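Local coordinates for protein periplasmic beta-glucosidase (Pseudomonas aeruginosa, PDB 6R5T) that probably hydrolyses terminal, non-reducing beta-D-glucosyl residues of glucosides in the periplasm, releasing beta-D-glucose, as a member of glycosyl hydrolase family 3, at residues A[95-108]-A[148-160]. The protein carries 1 engineered substitution. Residues are numbered along the deposited sequence; the frame is centred on the assembly and turned at random.
Sequences AASWDPEVVARSAR and LTSLLSGVMVRAY
A107 and A159 meet methyl to methyl, CB to CB at 3.6 Å, where the N-to-C directions of helices 100-108 and 148-160 run 38° apart; the pair illustrates how small residues bring two helices close, the axes approaching to 8.0 Å. Beside it, the ring of Y160 turns its edge to A107, setting CD1 3.4 Å from A107 O, while its hydroxyl bonds to S124. V103 crosses M156 at about a right angle: CG1, anti to the backbone N (chi1 177°), reaches the SD of M156 at 3.5 Å, and the methionine chain, bent at chi2 and chi3, also lays its sulfur against A107. Both helices belong to the family 3 N-terminal domain, a TIM-barrel relative, and follow the neighbouring strands 75-78 and 121-122 of its parallel sheet. At the C-terminal end of the interface R108 bends back side-on, its NE (2.8 Å) and NH2 (2.9 Å) both gripping A159 O. This acceptor lies close to the guanidinium plane, which fixes the rotation of the group; NH1 turns to D169 O. Toward the other end, P100 sets CG 3.6 Å from CD2 of L151, and its CB meets CG2 of V155. Beyond it, L148 holds CD2 over one face of the W98 six-membered ring, 4.2 Å from the centroid and 5° off the normal, while NE1 of that indole donates to K562 O.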
# COMPACT_ATOMS: atom_id res chain seq x y z
N ALA A 95 7.14 17.27 16.18
CA ALA A 95 5.68 17.15 16.12
C ALA A 95 5.17 16.53 17.42
O ALA A 95 4.09 16.90 17.84
CB ALA A 95 5.27 16.32 14.92
N ALA A 96 5.92 15.62 18.01
CA ALA A 96 5.48 14.91 19.21
C ALA A 96 5.40 15.87 20.39
O ALA A 96 4.84 15.46 21.44
CB ALA A 96 6.39 13.74 19.52
N SER A 97 5.95 17.07 20.27
CA SER A 97 5.74 18.11 21.31
C SER A 97 4.27 18.56 21.37
O SER A 97 3.89 19.15 22.39
CB SER A 97 6.64 19.29 21.10
OG SER A 97 6.16 20.13 20.03
N TRP A 98 3.53 18.46 20.26
CA TRP A 98 2.14 18.98 20.19
C TRP A 98 2.08 20.44 20.67
O TRP A 98 1.08 20.85 21.29
CB TRP A 98 1.17 18.10 20.99
CG TRP A 98 0.90 16.77 20.35
CD1 TRP A 98 1.72 15.69 20.32
CD2 TRP A 98 -0.26 16.41 19.62
NE1 TRP A 98 1.13 14.65 19.64
CE2 TRP A 98 -0.12 15.06 19.23
CE3 TRP A 98 -1.45 17.07 19.30
CZ2 TRP A 98 -1.09 14.38 18.52
CZ3 TRP A 98 -2.43 16.39 18.65
CH2 TRP A 98 -2.24 15.07 18.23
N ASP A 99 3.08 21.23 20.33
CA ASP A 99 3.17 22.60 20.88
C ASP A 99 3.70 23.48 19.76
O ASP A 99 4.87 23.49 19.49
CB ASP A 99 4.03 22.62 22.14
CG ASP A 99 3.99 24.01 22.77
OD1 ASP A 99 3.53 24.94 22.10
OD2 ASP A 99 4.34 24.09 23.92
N PRO A 100 2.82 24.21 19.08
CA PRO A 100 3.26 25.11 18.03
C PRO A 100 4.34 26.09 18.50
O PRO A 100 5.19 26.47 17.70
CB PRO A 100 1.96 25.83 17.64
CG PRO A 100 0.86 24.91 18.06
CD PRO A 100 1.36 24.19 19.27
N GLU A 101 4.34 26.49 19.78
CA GLU A 101 5.41 27.42 20.23
C GLU A 101 6.77 26.72 20.29
O GLU A 101 7.81 27.39 20.03
CB GLU A 101 5.09 28.04 21.59
CG GLU A 101 3.89 28.96 21.48
CD GLU A 101 3.85 30.10 22.48
OE1 GLU A 101 4.37 29.94 23.63
OE2 GLU A 101 3.30 31.17 22.11
N VAL A 102 6.83 25.45 20.62
CA VAL A 102 8.12 24.73 20.64
C VAL A 102 8.62 24.61 19.20
O VAL A 102 9.83 24.81 18.90
CB VAL A 102 7.90 23.35 21.28
CG1 VAL A 102 9.10 22.45 21.12
CG2 VAL A 102 7.54 23.54 22.73
N VAL A 103 7.72 24.21 18.31
CA VAL A 103 8.09 24.06 16.89
C VAL A 103 8.56 25.42 16.36
O VAL A 103 9.63 25.44 15.69
CB VAL A 103 6.95 23.45 16.07
CG1 VAL A 103 7.33 23.38 14.61
CG2 VAL A 103 6.61 22.08 16.63
N ALA A 104 7.83 26.49 16.65
CA ALA A 104 8.22 27.85 16.19
C ALA A 104 9.62 28.17 16.70
O ALA A 104 10.43 28.76 15.98
CB ALA A 104 7.24 28.90 16.64
N ARG A 105 9.91 27.84 17.96
CA ARG A 105 11.23 28.20 18.52
C ARG A 105 12.33 27.51 17.73
O ARG A 105 13.37 28.11 17.46
CB ARG A 105 11.23 27.84 20.00
CG ARG A 105 12.51 28.23 20.70
CD ARG A 105 12.36 27.94 22.17
NE ARG A 105 13.50 28.39 22.93
CZ ARG A 105 13.78 27.99 24.16
NH1 ARG A 105 12.97 27.12 24.76
NH2 ARG A 105 14.84 28.48 24.77
N SER A 106 12.14 26.25 17.38
CA SER A 106 13.17 25.49 16.65
C SER A 106 13.40 26.17 15.30
O SER A 106 14.57 26.32 14.90
CB SER A 106 12.82 23.98 16.49
OG SER A 106 11.77 23.81 15.55
N ALA A 107 12.33 26.59 14.62
CA ALA A 107 12.43 27.20 13.28
C ALA A 107 13.09 28.58 13.40
O ALA A 107 13.91 28.96 12.55
CB ALA A 107 11.06 27.32 12.66
N ARG A 108 12.68 29.33 14.39
CA ARG A 108 13.22 30.72 14.60
C ARG A 108 14.72 30.64 14.81
O ARG A 108 15.49 31.40 14.17
CB ARG A 108 12.55 31.42 15.78
CG ARG A 108 13.08 32.83 16.02
CD ARG A 108 12.31 33.89 15.24
NE ARG A 108 12.40 33.86 13.78
CZ ARG A 108 13.43 34.27 13.02
NH1 ARG A 108 14.53 34.80 13.56
NH2 ARG A 108 13.33 34.20 11.70
N LEU A 148 -2.76 18.48 12.11
CA LEU A 148 -1.57 18.83 12.86
C LEU A 148 -0.48 19.27 11.84
O LEU A 148 0.18 20.29 12.11
CB LEU A 148 -1.12 17.64 13.69
CG LEU A 148 0.14 17.89 14.49
CD1 LEU A 148 -0.04 19.08 15.44
CD2 LEU A 148 0.48 16.65 15.27
N THR A 149 -0.26 18.49 10.78
CA THR A 149 0.81 18.84 9.84
C THR A 149 0.51 20.20 9.17
O THR A 149 1.46 21.01 8.98
CB THR A 149 1.03 17.75 8.80
OG1 THR A 149 1.52 16.60 9.51
CG2 THR A 149 1.98 18.16 7.70
N SER A 150 -0.75 20.47 8.87
CA SER A 150 -1.16 21.78 8.26
C SER A 150 -0.84 22.91 9.24
O SER A 150 -0.28 23.96 8.83
CB SER A 150 -2.55 21.79 7.83
OG SER A 150 -2.74 20.86 6.78
N LEU A 151 -1.18 22.73 10.50
CA LEU A 151 -0.92 23.77 11.51
C LEU A 151 0.59 24.01 11.62
O LEU A 151 1.04 25.18 11.58
CB LEU A 151 -1.52 23.28 12.84
CG LEU A 151 -1.50 24.25 14.01
CD1 LEU A 151 -2.45 23.74 15.08
CD2 LEU A 151 -0.15 24.38 14.66
N LEU A 152 1.37 22.96 11.76
CA LEU A 152 2.83 23.09 11.95
C LEU A 152 3.49 23.64 10.67
O LEU A 152 4.45 24.35 10.79
CB LEU A 152 3.43 21.76 12.42
CG LEU A 152 2.89 21.31 13.79
CD1 LEU A 152 3.69 20.09 14.20
CD2 LEU A 152 3.06 22.40 14.87
N SER A 153 2.96 23.34 9.49
CA SER A 153 3.47 23.87 8.22
C SER A 153 3.41 25.41 8.28
O SER A 153 4.43 26.05 8.00
CB SER A 153 2.65 23.32 7.07
OG SER A 153 2.93 24.00 5.84
N GLY A 154 2.27 25.95 8.63
CA GLY A 154 2.11 27.41 8.72
C GLY A 154 3.01 27.99 9.81
O GLY A 154 3.66 29.02 9.59
N VAL A 155 3.11 27.34 10.95
CA VAL A 155 3.99 27.82 12.06
C VAL A 155 5.45 27.90 11.62
O VAL A 155 6.14 28.90 11.89
CB VAL A 155 3.84 26.87 13.27
CG1 VAL A 155 4.92 27.08 14.29
CG2 VAL A 155 2.48 27.04 13.89
N MET A 156 5.95 26.89 10.93
CA MET A 156 7.33 26.84 10.47
C MET A 156 7.58 27.98 9.48
O MET A 156 8.58 28.68 9.62
CB MET A 156 7.61 25.53 9.74
CG MET A 156 7.60 24.28 10.65
SD MET A 156 9.07 24.13 11.64
CE MET A 156 10.39 23.99 10.44
N VAL A 157 6.69 28.16 8.53
CA VAL A 157 6.87 29.25 7.55
C VAL A 157 6.93 30.61 8.26
O VAL A 157 7.83 31.42 7.98
CB VAL A 157 5.76 29.23 6.51
CG1 VAL A 157 5.77 30.46 5.65
CG2 VAL A 157 5.89 27.97 5.66
N ARG A 158 5.98 30.88 9.13
CA ARG A 158 5.95 32.18 9.85
C ARG A 158 7.20 32.38 10.68
O ARG A 158 7.75 33.53 10.74
CB ARG A 158 4.66 32.31 10.63
CG ARG A 158 3.43 32.45 9.74
CD ARG A 158 2.19 32.79 10.54
NE ARG A 158 1.80 31.71 11.43
CZ ARG A 158 0.97 30.70 11.14
NH1 ARG A 158 0.37 30.60 9.96
NH2 ARG A 158 0.74 29.79 12.07
N ALA A 159 7.68 31.33 11.34
CA ALA A 159 8.86 31.43 12.21
C ALA A 159 10.11 31.70 11.39
O ALA A 159 10.98 32.49 11.83
CB ALA A 159 8.95 30.19 13.05
N TYR A 160 10.25 31.06 10.24
CA TYR A 160 11.43 31.28 9.37
C TYR A 160 11.41 32.70 8.83
O TYR A 160 12.47 33.37 8.85
CB TYR A 160 11.45 30.31 8.19
CG TYR A 160 11.82 28.86 8.47
CD1 TYR A 160 12.77 28.49 9.40
CD2 TYR A 160 11.30 27.85 7.68
CE1 TYR A 160 13.18 27.18 9.56
CE2 TYR A 160 11.67 26.52 7.86
CZ TYR A 160 12.65 26.19 8.77
OH TYR A 160 13.07 24.90 8.94